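Local coordinates for protein methyltransferase (Pyrococcus horikoshii, PDB 1IXK) that probably methylates cytidine in tRNA at carbon 5 with S-adenosyl-L-methionine as methyl donor, at residues Arg62-Lys71 and Thr83-Glu94. Residues are numbered along the deposited sequence; the frame is centred on the assembly and turned at random.
Sequences RLNKKGFQFK and TREPFSITSTPE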
ATOM      1  N   ARG A  62      14.408  19.250 -14.003  1.00 23.49           N
ATOM      2  CA  ARG A  62      15.781  18.802 -13.807  1.00 24.08           C
ATOM      3  C   ARG A  62      16.042  17.418 -14.393  1.00 24.06           C
ATOM      4  O   ARG A  62      17.062  17.199 -15.048  1.00 22.32           O
ATOM      5  CB  ARG A  62      16.133  18.797 -12.319  1.00 26.14           C
ATOM      6  CG  ARG A  62      16.299  20.180 -11.716  1.00 29.95           C
ATOM      7  CD  ARG A  62      16.655  20.110 -10.233  1.00 31.98           C
ATOM      8  NE  ARG A  62      17.789  19.225  -9.971  1.00 32.72           N
ATOM      9  CZ  ARG A  62      18.497  19.231  -8.844  1.00 33.44           C
ATOM     10  NH1 ARG A  62      18.188  20.082  -7.872  1.00 33.30           N
ATOM     11  NH2 ARG A  62      19.509  18.387  -8.686  1.00 31.34           N
ATOM     12  N   LEU A  63      15.130  16.478 -14.149  1.00 21.61           N
ATOM     13  CA  LEU A  63      15.288  15.121 -14.663  1.00 20.90           C
ATOM     14  C   LEU A  63      15.125  15.048 -16.178  1.00 21.68           C
ATOM     15  O   LEU A  63      15.873  14.346 -16.855  1.00 20.99           O
ATOM     16  CB  LEU A  63      14.291  14.167 -13.984  1.00 17.99           C
ATOM     17  CG  LEU A  63      14.638  13.787 -12.539  1.00 19.04           C
ATOM     18  CD1 LEU A  63      13.695  12.689 -12.040  1.00 17.46           C
ATOM     19  CD2 LEU A  63      16.078  13.286 -12.483  1.00 18.41           C
ATOM     20  N   ASN A  64      14.139  15.765 -16.705  1.00 23.58           N
ATOM     21  CA  ASN A  64      13.895  15.778 -18.141  1.00 25.91           C
ATOM     22  C   ASN A  64      15.142  16.295 -18.854  1.00 27.58           C
ATOM     23  O   ASN A  64      15.532  15.778 -19.898  1.00 26.86           O
ATOM     24  CB  ASN A  64      12.706  16.686 -18.473  1.00 26.58           C
ATOM     25  CG  ASN A  64      11.361  15.996 -18.298  1.00 28.33           C
ATOM     26  OD1 ASN A  64      10.319  16.651 -18.317  1.00 28.74           O
ATOM     27  ND2 ASN A  64      11.374  14.675 -18.140  1.00 26.97           N
ATOM     28  N   LYS A  65      15.766  17.314 -18.276  1.00 28.50           N
ATOM     29  CA  LYS A  65      16.967  17.906 -18.857  1.00 31.15           C
ATOM     30  C   LYS A  65      18.099  16.883 -18.973  1.00 31.11           C
ATOM     31  O   LYS A  65      18.945  16.981 -19.865  1.00 31.08           O
ATOM     32  CB  LYS A  65      17.442  19.081 -18.004  1.00 32.37           C
ATOM     33  CG  LYS A  65      18.555  19.892 -18.642  1.00 36.54           C
ATOM     34  CD  LYS A  65      19.613  20.288 -17.622  1.00 39.66           C
ATOM     35  CE  LYS A  65      20.372  19.064 -17.115  1.00 40.46           C
ATOM     36  NZ  LYS A  65      21.441  19.424 -16.139  1.00 42.03           N
ATOM     37  N   LYS A  66      18.107  15.901 -18.075  1.00 28.94           N
ATOM     38  CA  LYS A  66      19.143  14.874 -18.078  1.00 27.06           C
ATOM     39  C   LYS A  66      18.838  13.682 -18.982  1.00 25.20           C
ATOM     40  O   LYS A  66      19.651  12.766 -19.102  1.00 24.59           O
ATOM     41  CB  LYS A  66      19.401  14.384 -16.653  1.00 26.82           C
ATOM     42  CG  LYS A  66      19.865  15.477 -15.708  1.00 29.18           C
ATOM     43  CD  LYS A  66      20.315  14.901 -14.377  1.00 29.12           C
ATOM     44  CE  LYS A  66      20.811  16.000 -13.454  1.00 30.91           C
ATOM     45  NZ  LYS A  66      21.513  15.438 -12.278  1.00 30.36           N
ATOM     46  N   GLY A  67      17.667  13.687 -19.611  1.00 22.88           N
ATOM     47  CA  GLY A  67      17.319  12.596 -20.503  1.00 21.53           C
ATOM     48  C   GLY A  67      16.254  11.637 -20.003  1.00 21.87           C
ATOM     49  O   GLY A  67      15.822  10.751 -20.739  1.00 20.82           O
ATOM     50  N   PHE A  68      15.828  11.794 -18.756  1.00 21.89           N
ATOM     51  CA  PHE A  68      14.796  10.915 -18.216  1.00 20.47           C
ATOM     52  C   PHE A  68      13.410  11.340 -18.683  1.00 20.47           C
ATOM     53  O   PHE A  68      13.137  12.529 -18.841  1.00 20.97           O
ATOM     54  CB  PHE A  68      14.825  10.920 -16.685  1.00 20.20           C
ATOM     55  CG  PHE A  68      16.096  10.380 -16.096  1.00 20.34           C
ATOM     56  CD1 PHE A  68      17.216  11.192 -15.958  1.00 21.43           C
ATOM     57  CD2 PHE A  68      16.177   9.053 -15.690  1.00 20.96           C
ATOM     58  CE1 PHE A  68      18.398  10.690 -15.421  1.00 20.71           C
ATOM     59  CE2 PHE A  68      17.355   8.541 -15.152  1.00 20.82           C
ATOM     60  CZ  PHE A  68      18.466   9.361 -15.019  1.00 21.51           C
ATOM     61  N   GLN A  69      12.544  10.363 -18.925  1.00 19.93           N
ATOM     62  CA  GLN A  69      11.168  10.635 -19.327  1.00 19.78           C
ATOM     63  C   GLN A  69      10.300   9.761 -18.430  1.00 19.48           C
ATOM     64  O   GLN A  69      10.709   8.670 -18.032  1.00 18.34           O
ATOM     65  CB  GLN A  69      10.953  10.302 -20.805  1.00 21.86           C
ATOM     66  CG  GLN A  69      11.865  11.098 -21.733  1.00 26.27           C
ATOM     67  CD  GLN A  69      11.587  10.843 -23.205  1.00 28.73           C
ATOM     68  OE1 GLN A  69      11.429   9.700 -23.630  1.00 31.57           O
ATOM     69  NE2 GLN A  69      11.543  11.912 -23.992  1.00 30.63           N
ATOM     70  N   PHE A  70       9.109  10.242 -18.096  1.00 19.48           N
ATOM     71  CA  PHE A  70       8.236   9.497 -17.199  1.00 20.30           C
ATOM     72  C   PHE A  70       6.780   9.921 -17.301  1.00 20.27           C
ATOM     73  O   PHE A  70       6.474  10.995 -17.818  1.00 20.89           O
ATOM     74  CB  PHE A  70       8.715   9.690 -15.759  1.00 18.87           C
ATOM     75  CG  PHE A  70       9.332  11.040 -15.503  1.00 19.74           C
ATOM     76  CD1 PHE A  70      10.706  11.228 -15.642  1.00 19.98           C
ATOM     77  CD2 PHE A  70       8.537  12.134 -15.172  1.00 20.95           C
ATOM     78  CE1 PHE A  70      11.282  12.488 -15.457  1.00 19.88           C
ATOM     79  CE2 PHE A  70       9.103  13.403 -14.984  1.00 20.85           C
ATOM     80  CZ  PHE A  70      10.479  13.575 -15.129  1.00 21.00           C
ATOM     81  N   LYS A  71       5.892   9.068 -16.795  1.00 19.90           N
ATOM     82  CA  LYS A  71       4.455   9.337 -16.807  1.00 21.37           C
ATOM     83  C   LYS A  71       3.966   9.459 -15.367  1.00 19.79           C
ATOM     84  O   LYS A  71       4.529   8.859 -14.458  1.00 15.95           O
ATOM     85  CB  LYS A  71       3.694   8.196 -17.480  1.00 24.70           C
ATOM     86  CG  LYS A  71       4.119   7.886 -18.896  1.00 31.61           C
ATOM     87  CD  LYS A  71       3.343   6.689 -19.423  1.00 35.76           C
ATOM     88  CE  LYS A  71       3.538   5.470 -18.525  1.00 38.10           C
ATOM     89  NZ  LYS A  71       2.768   4.285 -18.999  1.00 40.04           N
ATOM     90  N   THR A  83       9.835   5.959 -18.288  1.00 21.57           N
ATOM     91  CA  THR A  83       9.585   5.437 -19.626  1.00 21.55           C
ATOM     92  C   THR A  83      10.904   5.507 -20.390  1.00 23.45           C
ATOM     93  O   THR A  83      11.089   4.832 -21.402  1.00 22.96           O
ATOM     94  CB  THR A  83       8.514   6.254 -20.369  1.00 21.86           C
ATOM     95  OG1 THR A  83       8.877   7.639 -20.373  1.00 21.15           O
ATOM     96  CG2 THR A  83       7.164   6.089 -19.689  1.00 23.35           C
ATOM     97  N   ARG A  84      11.814   6.340 -19.895  1.00 22.71           N
ATOM     98  CA  ARG A  84      13.143   6.478 -20.486  1.00 24.26           C
ATOM     99  C   ARG A  84      14.121   6.736 -19.356  1.00 23.47           C
ATOM    100  O   ARG A  84      14.086   7.782 -18.710  1.00 22.74           O
ATOM    101  CB  ARG A  84      13.214   7.639 -21.482  1.00 24.35           C
ATOM    102  CG  ARG A  84      14.552   7.702 -22.247  1.00 23.65           C
ATOM    103  CD  ARG A  84      14.540   8.795 -23.311  1.00 25.24           C
ATOM    104  NE  ARG A  84      15.612   8.647 -24.298  1.00 24.97           N
ATOM    105  CZ  ARG A  84      16.885   8.986 -24.103  1.00 26.15           C
ATOM    106  NH1 ARG A  84      17.773   8.802 -25.075  1.00 25.13           N
ATOM    107  NH2 ARG A  84      17.274   9.520 -22.951  1.00 23.14           N
ATOM    108  N   GLU A  85      14.988   5.768 -19.111  1.00 24.09           N
ATOM    109  CA  GLU A  85      15.972   5.895 -18.056  1.00 24.29           C
ATOM    110  C   GLU A  85      17.332   5.788 -18.712  1.00 26.94           C
ATOM    111  O   GLU A  85      17.937   4.710 -18.717  1.00 26.81           O
ATOM    112  CB  GLU A  85      15.803   4.770 -17.038  1.00 24.54           C
ATOM    113  CG  GLU A  85      16.421   5.056 -15.688  1.00 24.45           C
ATOM    114  CD  GLU A  85      16.161   3.943 -14.691  1.00 25.22           C
ATOM    115  OE1 GLU A  85      15.328   3.061 -14.990  1.00 25.76           O
ATOM    116  OE2 GLU A  85      16.784   3.953 -13.610  1.00 24.86           O
ATOM    117  N   PRO A  86      17.837   6.903 -19.275  1.00 27.16           N
ATOM    118  CA  PRO A  86      19.146   6.818 -19.912  1.00 28.62           C
ATOM    119  C   PRO A  86      20.069   6.009 -19.028  1.00 29.54           C
ATOM    120  O   PRO A  86      20.442   4.887 -19.402  1.00 33.33           O
ATOM    121  CB  PRO A  86      19.577   8.285 -20.054  1.00 29.82           C
ATOM    122  CG  PRO A  86      18.784   8.995 -19.036  1.00 28.56           C
ATOM    123  CD  PRO A  86      17.445   8.311 -19.119  1.00 28.87           C
ATOM    124  N   PHE A  87      20.434   6.560 -17.868  1.00 27.74           N
ATOM    125  CA  PHE A  87      21.306   5.844 -16.935  1.00 27.15           C
ATOM    126  C   PHE A  87      20.512   5.641 -15.651  1.00 28.06           C
ATOM    127  O   PHE A  87      19.431   6.207 -15.500  1.00 26.75           O
ATOM    128  CB  PHE A  87      22.602   6.626 -16.645  1.00 26.92           C
ATOM    129  CG  PHE A  87      22.382   8.049 -16.178  1.00 27.14           C
ATOM    130  CD1 PHE A  87      21.908   9.022 -17.057  1.00 26.88           C
ATOM    131  CD2 PHE A  87      22.649   8.416 -14.860  1.00 25.75           C
ATOM    132  CE1 PHE A  87      21.709  10.338 -16.631  1.00 25.98           C
ATOM    133  CE2 PHE A  87      22.455   9.725 -14.426  1.00 24.94           C
ATOM    134  CZ  PHE A  87      21.982  10.688 -15.312  1.00 25.78           C
ATOM    135  N   SER A  88      21.043   4.838 -14.733  1.00 27.17           N
ATOM    136  CA  SER A  88      20.370   4.546 -13.467  1.00 27.08           C
ATOM    137  C   SER A  88      19.893   5.791 -12.736  1.00 25.89           C
ATOM    138  O   SER A  88      20.678   6.693 -12.448  1.00 24.87           O
ATOM    139  CB  SER A  88      21.296   3.747 -12.552  1.00 26.83           C
ATOM    140  OG  SER A  88      20.642   3.438 -11.334  1.00 29.28           O
ATOM    141  N   ILE A  89      18.601   5.818 -12.422  1.00 25.89           N
ATOM    142  CA  ILE A  89      18.007   6.951 -11.729  1.00 26.94           C
ATOM    143  C   ILE A  89      18.591   7.097 -10.328  1.00 25.76           C
ATOM    144  O   ILE A  89      18.615   8.193  -9.768  1.00 24.44           O
ATOM    145  CB  ILE A  89      16.466   6.805 -11.634  1.00 28.25           C
ATOM    146  CG1 ILE A  89      15.857   8.054 -10.994  1.00 29.97           C
ATOM    147  CG2 ILE A  89      16.101   5.571 -10.823  1.00 29.02           C
ATOM    148  CD1 ILE A  89      16.033   9.308 -11.817  1.00 30.41           C
ATOM    149  N   THR A  90      19.068   5.992  -9.766  1.00 25.87           N
ATOM    150  CA  THR A  90      19.652   6.023  -8.430  1.00 26.50           C
ATOM    151  C   THR A  90      21.093   6.547  -8.439  1.00 26.94           C
ATOM    152  O   THR A  90      21.720   6.684  -7.391  1.00 25.50           O
ATOM    153  CB  THR A  90      19.611   4.623  -7.769  1.00 27.65           C
ATOM    154  OG1 THR A  90      20.129   3.642  -8.676  1.00 28.35           O
ATOM    155  CG2 THR A  90      18.178   4.255  -7.388  1.00 26.73           C
ATOM    156  N   SER A  91      21.614   6.851  -9.623  1.00 27.24           N
ATOM    157  CA  SER A  91      22.974   7.378  -9.729  1.00 28.15           C
ATOM    158  C   SER A  91      22.934   8.892  -9.903  1.00 28.32           C
ATOM    159  O   SER A  91      23.972   9.545  -9.989  1.00 29.56           O
ATOM    160  CB  SER A  91      23.710   6.742 -10.916  1.00 28.14           C
ATOM    161  OG  SER A  91      23.922   5.355 -10.709  1.00 28.14           O
ATOM    162  N   THR A  92      21.727   9.448  -9.950  1.00 27.56           N
ATOM    163  CA  THR A  92      21.547  10.888 -10.117  1.00 26.63           C
ATOM    164  C   THR A  92      21.711  11.643  -8.805  1.00 27.30           C
ATOM    165  O   THR A  92      21.484  11.091  -7.729  1.00 26.24           O
ATOM    166  CB  THR A  92      20.145  11.219 -10.646  1.00 25.85           C
ATOM    167  OG1 THR A  92      19.168  10.799  -9.685  1.00 25.38           O
ATOM    168  CG2 THR A  92      19.888  10.513 -11.965  1.00 26.16           C
ATOM    169  N   PRO A  93      22.117  12.923  -8.881  1.00 27.09           N
ATOM    170  CA  PRO A  93      22.296  13.740  -7.680  1.00 27.29           C
ATOM    171  C   PRO A  93      20.934  13.904  -7.001  1.00 26.26           C
ATOM    172  O   PRO A  93      20.844  14.012  -5.779  1.00 26.76           O
ATOM    173  CB  PRO A  93      22.821  15.063  -8.236  1.00 27.37           C
ATOM    174  CG  PRO A  93      23.540  14.648  -9.478  1.00 28.24           C
ATOM    175  CD  PRO A  93      22.593  13.641 -10.077  1.00 28.88           C
ATOM    176  N   GLU A  94      19.881  13.925  -7.818  1.00 25.90           N
ATOM    177  CA  GLU A  94      18.512  14.062  -7.328  1.00 25.26           C
ATOM    178  C   GLU A  94      18.219  12.978  -6.293  1.00 25.36           C
ATOM    179  O   GLU A  94      17.710  13.256  -5.210  1.00 24.62           O
ATOM    180  CB  GLU A  94      17.509  13.927  -8.479  1.00 26.19           C
ATOM    181  CG  GLU A  94      17.403  15.122  -9.426  1.00 27.84           C
ATOM    182  CD  GLU A  94      18.667  15.372 -10.230  1.00 29.39           C
ATOM    183  OE1 GLU A  94      19.423  14.409 -10.476  1.00 28.65           O
ATOM    184  OE2 GLU A  94      18.893  16.533 -10.633  1.00 29.79           O
TER
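The ring of F68 lies between P86 and I89: P86 CG sits over the ring centre on one face, 3.9 Å from the centroid, and I89 CD1 covers the opposite face nearer the rim. The F68 edge carrying CE1 and CZ points into the face of F87 in an edge-to-face pair, planes 63° apart, while T92 CG2 closes on F68 CZ at 3.6 Å. With CG anti to the carbonyl carbon (chi1 -63°), the F68 ring swings from the backbone into this pocket. G67, at positive phi, ends helix 56-65 in a Schellman motif, and the chain then enters strand 69-73, an outer strand of the antiparallel sheet of the N-terminal domain. There T83 and R84 stand against the single residue Q69, a classic beta bulge: Q69 O accepts hydrogen bonds from T83 N, at 2.9 Å, and R84 N. R84 also sends NH2 back to G67 O at 2.9 Å. Where helix 93-96 starts beside the last turn of helix 56-65, R62, K66 and E94 form a salt-bridge network: R62 NE and NH2 grip E94 OE2 side-on (2.8 Å from NH2), the guanidinium and carboxylate planes 84° apart. E94 OE1 offers its syn lone pair to K66 NZ at 2.9 Å. Replacing E94 by an alanine would probably leave R62 and K66 without their shared counter-charge and L63 CD2 without its 3.8 Å contact with E94 CG.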